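Local coordinates for lipase-esterase related protein (PDB 3E0X) that is of unknown function but has an alpha/beta hydrolase fold and is probably a hydrolase related to lipases and esterases, at residues I97-K105 against L180-V191. Residues are numbered along the deposited sequence; the frame is centred on the assembly and turned at random.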
loop_
_atom_site.group_PDB
_atom_site.type_symbol
_atom_site.label_atom_id
_atom_site.label_comp_id
_atom_site.label_asym_id
_atom_site.label_seq_id
_atom_site.Cartn_x
_atom_site.Cartn_y
_atom_site.Cartn_z
ATOM N N ILE A 97 5.318 3.755 0.948
ATOM C CA ILE A 97 6.484 2.907 0.645
ATOM C C ILE A 97 6.781 2.933 -0.861
ATOM O O ILE A 97 7.957 3.091 -1.263
ATOM C CB ILE A 97 6.281 1.460 1.161
ATOM C CG1 ILE A 97 6.254 1.462 2.689
ATOM C CG2 ILE A 97 7.378 0.549 0.623
ATOM C CD1 ILE A 97 5.688 0.165 3.266
ATOM N N VAL A 98 5.743 2.783 -1.693
ATOM C CA VAL A 98 6.011 2.699 -3.136
ATOM C C VAL A 98 6.447 4.052 -3.703
ATOM O O VAL A 98 7.240 4.094 -4.656
ATOM C CB VAL A 98 4.888 2.030 -3.969
ATOM C CG1 VAL A 98 4.682 0.602 -3.462
ATOM C CG2 VAL A 98 3.566 2.840 -3.881
ATOM N N LEU A 99 5.957 5.155 -3.118
ATOM C CA LEU A 99 6.488 6.465 -3.489
ATOM C C LEU A 99 7.980 6.551 -3.117
ATOM O O LEU A 99 8.811 7.069 -3.893
ATOM C CB LEU A 99 5.673 7.555 -2.798
ATOM C CG LEU A 99 4.215 7.662 -3.281
ATOM C CD1 LEU A 99 3.409 8.551 -2.322
ATOM C CD2 LEU A 99 4.150 8.187 -4.729
ATOM N N GLY A 100 8.338 6.041 -1.938
ATOM C CA GLY A 100 9.747 6.040 -1.535
ATOM C C GLY A 100 10.610 5.178 -2.458
ATOM O O GLY A 100 11.755 5.518 -2.776
ATOM N N VAL A 101 10.065 4.045 -2.899
ATOM C CA VAL A 101 10.791 3.170 -3.842
ATOM C C VAL A 101 10.980 3.857 -5.196
ATOM O O VAL A 101 12.059 3.750 -5.810
ATOM C CB VAL A 101 10.121 1.790 -3.996
ATOM C CG1 VAL A 101 10.885 0.949 -5.020
ATOM C CG2 VAL A 101 10.143 1.096 -2.640
ATOM N N ALA A 102 9.962 4.582 -5.644
ATOM C CA ALA A 102 10.096 5.336 -6.893
ATOM C C ALA A 102 11.317 6.261 -6.805
ATOM O O ALA A 102 12.051 6.422 -7.780
ATOM C CB ALA A 102 8.836 6.152 -7.149
ATOM N N LEU A 103 11.548 6.851 -5.629
ATOM C CA LEU A 103 12.678 7.791 -5.440
ATOM C C LEU A 103 14.040 7.099 -5.456
ATOM O O LEU A 103 15.062 7.782 -5.592
ATOM C CB LEU A 103 12.489 8.568 -4.138
ATOM C CG LEU A 103 11.344 9.569 -4.243
ATOM C CD1 LEU A 103 10.861 10.034 -2.875
ATOM C CD2 LEU A 103 11.803 10.776 -5.104
ATOM N N LYS A 104 14.072 5.769 -5.352
ATOM C CA LYS A 104 15.325 5.026 -5.477
ATOM C C LYS A 104 15.764 4.885 -6.931
ATOM O O LYS A 104 16.902 4.465 -7.192
ATOM C CB LYS A 104 15.194 3.625 -4.858
ATOM C CG LYS A 104 14.910 3.595 -3.343
ATOM C CD LYS A 104 16.136 3.941 -2.539
ATOM C CE LYS A 104 15.920 3.657 -1.056
ATOM N NZ LYS A 104 17.208 3.457 -0.342
ATOM N N LYS A 105 14.850 5.171 -7.869
ATOM C CA LYS A 105 15.181 5.200 -9.314
ATOM C C LYS A 105 15.702 3.834 -9.783
ATOM O O LYS A 105 16.711 3.740 -10.512
ATOM C CB LYS A 105 16.231 6.291 -9.630
ATOM C CG LYS A 105 15.964 7.667 -9.047
ATOM C CD LYS A 105 14.586 8.145 -9.381
ATOM C CE LYS A 105 14.399 9.635 -9.029
ATOM N NZ LYS A 105 15.288 10.513 -9.840
ATOM N N LEU A 180 7.439 12.380 2.950
ATOM C CA LEU A 180 8.146 12.378 1.663
ATOM C C LEU A 180 7.696 13.509 0.751
ATOM O O LEU A 180 8.072 13.538 -0.418
ATOM C CB LEU A 180 7.917 11.058 0.914
ATOM C CG LEU A 180 8.424 9.807 1.626
ATOM C CD1 LEU A 180 7.769 8.541 1.059
ATOM C CD2 LEU A 180 9.935 9.737 1.575
ATOM N N VAL A 181 6.868 14.419 1.254
ATOM C CA VAL A 181 6.211 15.362 0.357
ATOM C C VAL A 181 7.194 16.196 -0.473
ATOM O O VAL A 181 6.994 16.375 -1.686
ATOM C CB VAL A 181 5.191 16.245 1.100
ATOM C CG1 VAL A 181 4.696 17.391 0.191
ATOM C CG2 VAL A 181 4.025 15.403 1.519
ATOM N N ASP A 182 8.242 16.701 0.171
ATOM C CA ASP A 182 9.143 17.624 -0.529
ATOM C C ASP A 182 10.090 16.892 -1.484
ATOM O O ASP A 182 10.906 17.515 -2.167
ATOM C CB ASP A 182 9.854 18.574 0.452
ATOM C CG ASP A 182 10.867 17.889 1.347
ATOM O OD1 ASP A 182 11.155 16.684 1.194
ATOM O OD2 ASP A 182 11.394 18.587 2.259
ATOM N N ASN A 183 9.967 15.564 -1.551
ATOM C CA ASN A 183 10.720 14.780 -2.533
ATOM C C ASN A 183 9.876 14.278 -3.694
ATOM O O ASN A 183 10.422 13.747 -4.672
ATOM C CB ASN A 183 11.444 13.616 -1.873
ATOM C CG ASN A 183 12.729 14.036 -1.220
ATOM O OD1 ASN A 183 12.917 13.828 -0.030
ATOM N ND2 ASN A 183 13.611 14.679 -1.990
ATOM N N LEU A 184 8.557 14.437 -3.595
ATOM C CA LEU A 184 7.660 13.933 -4.648
ATOM C C LEU A 184 7.999 14.511 -6.013
ATOM O O LEU A 184 7.909 13.816 -7.024
ATOM C CB LEU A 184 6.193 14.216 -4.319
ATOM C CG LEU A 184 5.578 13.461 -3.126
ATOM C CD1 LEU A 184 4.183 13.991 -2.826
ATOM C CD2 LEU A 184 5.616 11.944 -3.367
ATOM N N LYS A 185 8.432 15.776 -6.032
ATOM C CA LYS A 185 8.811 16.439 -7.284
ATOM C C LYS A 185 9.974 15.764 -7.991
ATOM O O LYS A 185 10.203 16.030 -9.181
ATOM C CB LYS A 185 9.172 17.898 -7.019
ATOM C CG LYS A 185 10.395 18.124 -6.141
ATOM C CD LYS A 185 10.938 19.543 -6.327
ATOM C CE LYS A 185 12.401 19.590 -5.973
ATOM N NZ LYS A 185 13.058 20.855 -6.433
ATOM N N ASN A 186 10.704 14.919 -7.273
ATOM C CA ASN A 186 11.866 14.231 -7.834
ATOM C C ASN A 186 11.531 12.882 -8.462
ATOM O O ASN A 186 12.413 12.219 -8.989
ATOM C CB ASN A 186 12.943 14.066 -6.748
ATOM C CG ASN A 186 13.464 15.406 -6.236
ATOM O OD1 ASN A 186 13.578 15.629 -5.021
ATOM N ND2 ASN A 186 13.753 16.309 -7.155
ATOM N N ILE A 187 10.264 12.474 -8.399
ATOM C CA ILE A 187 9.870 11.216 -9.021
ATOM C C ILE A 187 9.755 11.419 -10.531
ATOM O O ILE A 187 8.983 12.276 -10.986
ATOM C CB ILE A 187 8.548 10.685 -8.437
ATOM C CG1 ILE A 187 8.768 10.248 -6.978
ATOM C CG2 ILE A 187 8.029 9.522 -9.290
ATOM C CD1 ILE A 187 7.486 9.894 -6.196
ATOM N N ASP A 188 10.487 10.589 -11.282
ATOM C CA ASP A 188 10.610 10.704 -12.751
ATOM C C ASP A 188 9.536 9.939 -13.540
ATOM O O ASP A 188 9.316 10.185 -14.726
ATOM C CB ASP A 188 11.978 10.155 -13.227
ATOM C CG ASP A 188 13.182 10.928 -12.688
ATOM O OD1 ASP A 188 13.153 12.180 -12.638
ATOM O OD2 ASP A 188 14.195 10.257 -12.374
ATOM N N ILE A 189 8.920 8.953 -12.891
ATOM C CA ILE A 189 7.985 8.027 -13.539
ATOM C C ILE A 189 6.547 8.410 -13.228
ATOM O O ILE A 189 6.304 9.214 -12.319
ATOM C CB ILE A 189 8.254 6.572 -13.082
ATOM C CG1 ILE A 189 8.207 6.471 -11.553
ATOM C CG2 ILE A 189 9.616 6.062 -13.672
ATOM C CD1 ILE A 189 8.344 5.026 -11.062
ATOM N N PRO A 190 5.583 7.857 -13.996
ATOM C CA PRO A 190 4.153 8.164 -13.730
ATOM C C PRO A 190 3.664 7.598 -12.391
ATOM O O PRO A 190 4.021 6.483 -11.981
ATOM C CB PRO A 190 3.414 7.529 -14.909
ATOM C CG PRO A 190 4.517 7.292 -15.994
ATOM C CD PRO A 190 5.772 7.008 -15.192
ATOM N N VAL A 191 2.854 8.399 -11.705
ATOM C CA VAL A 191 2.275 8.008 -10.417
ATOM C C VAL A 191 0.783 8.238 -10.477
ATOM O O VAL A 191 0.347 9.291 -10.952
ATOM C CB VAL A 191 2.847 8.896 -9.277
ATOM C CG1 VAL A 191 2.123 8.627 -7.950
ATOM C CG2 VAL A 191 4.334 8.630 -9.087
HETATM O O HOH W 1 11.424 8.040 -10.127
HETATM O O HOH W 2 15.244 13.253 -9.347
#
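Leu103 and Ile187 meet at about a right angle, Leu103 CD2 lying 3.6 Å from Ile187 CG1, where helix 93-102 of this alpha/beta hydrolase fold, which follows what is probably the nucleophile elbow at Ser92, and the turn after it pack against loop 180-190 and the start of strand 191-196. The same CD2 rests on the backbone, 3.3 Å from Asn183 O. One turn back, Leu99 points into the loop and splits its branches: CD2 sits 3.8 Å from Val191 CG1 and close to Ile187 CD1, whereas CD1 faces Leu184 CD2. Ile187 is thus shared, its CG2 branch set anti to the backbone N (chi1 -68° for CG1) and brought to 4.1 Å from Ala102 CB, which Ile189 CD1 also touches. At Gly100 the helix offers bare backbone, and Leu180 CD1 comes within 3.9 Å of Gly100 N.

Lys105, the first residue to leave helical geometry (phi 60°), closes a type I turn from Ala102. Its side chain bends at chi2 and chi4, and NZ approaches Asp188 OD2 at 2.8 Å in a salt bridge, 47° above the carboxylate plane. One water links Ala102 O to Asp188 N; another joins Lys105 NZ to Asn186 O.

Farther out, Ile210 of helix 204-213 backs both Leu99 and Val191, and Val112 of strand 109-115 packs on Ala102 and Ile189. Asn183 and Asn186, whose CB atoms flank Leu103 CD1 and CD2 respectively, are linked by a hydrogen bond from Asn183 ND2 to Asn186 OD1, in the planes of both amides.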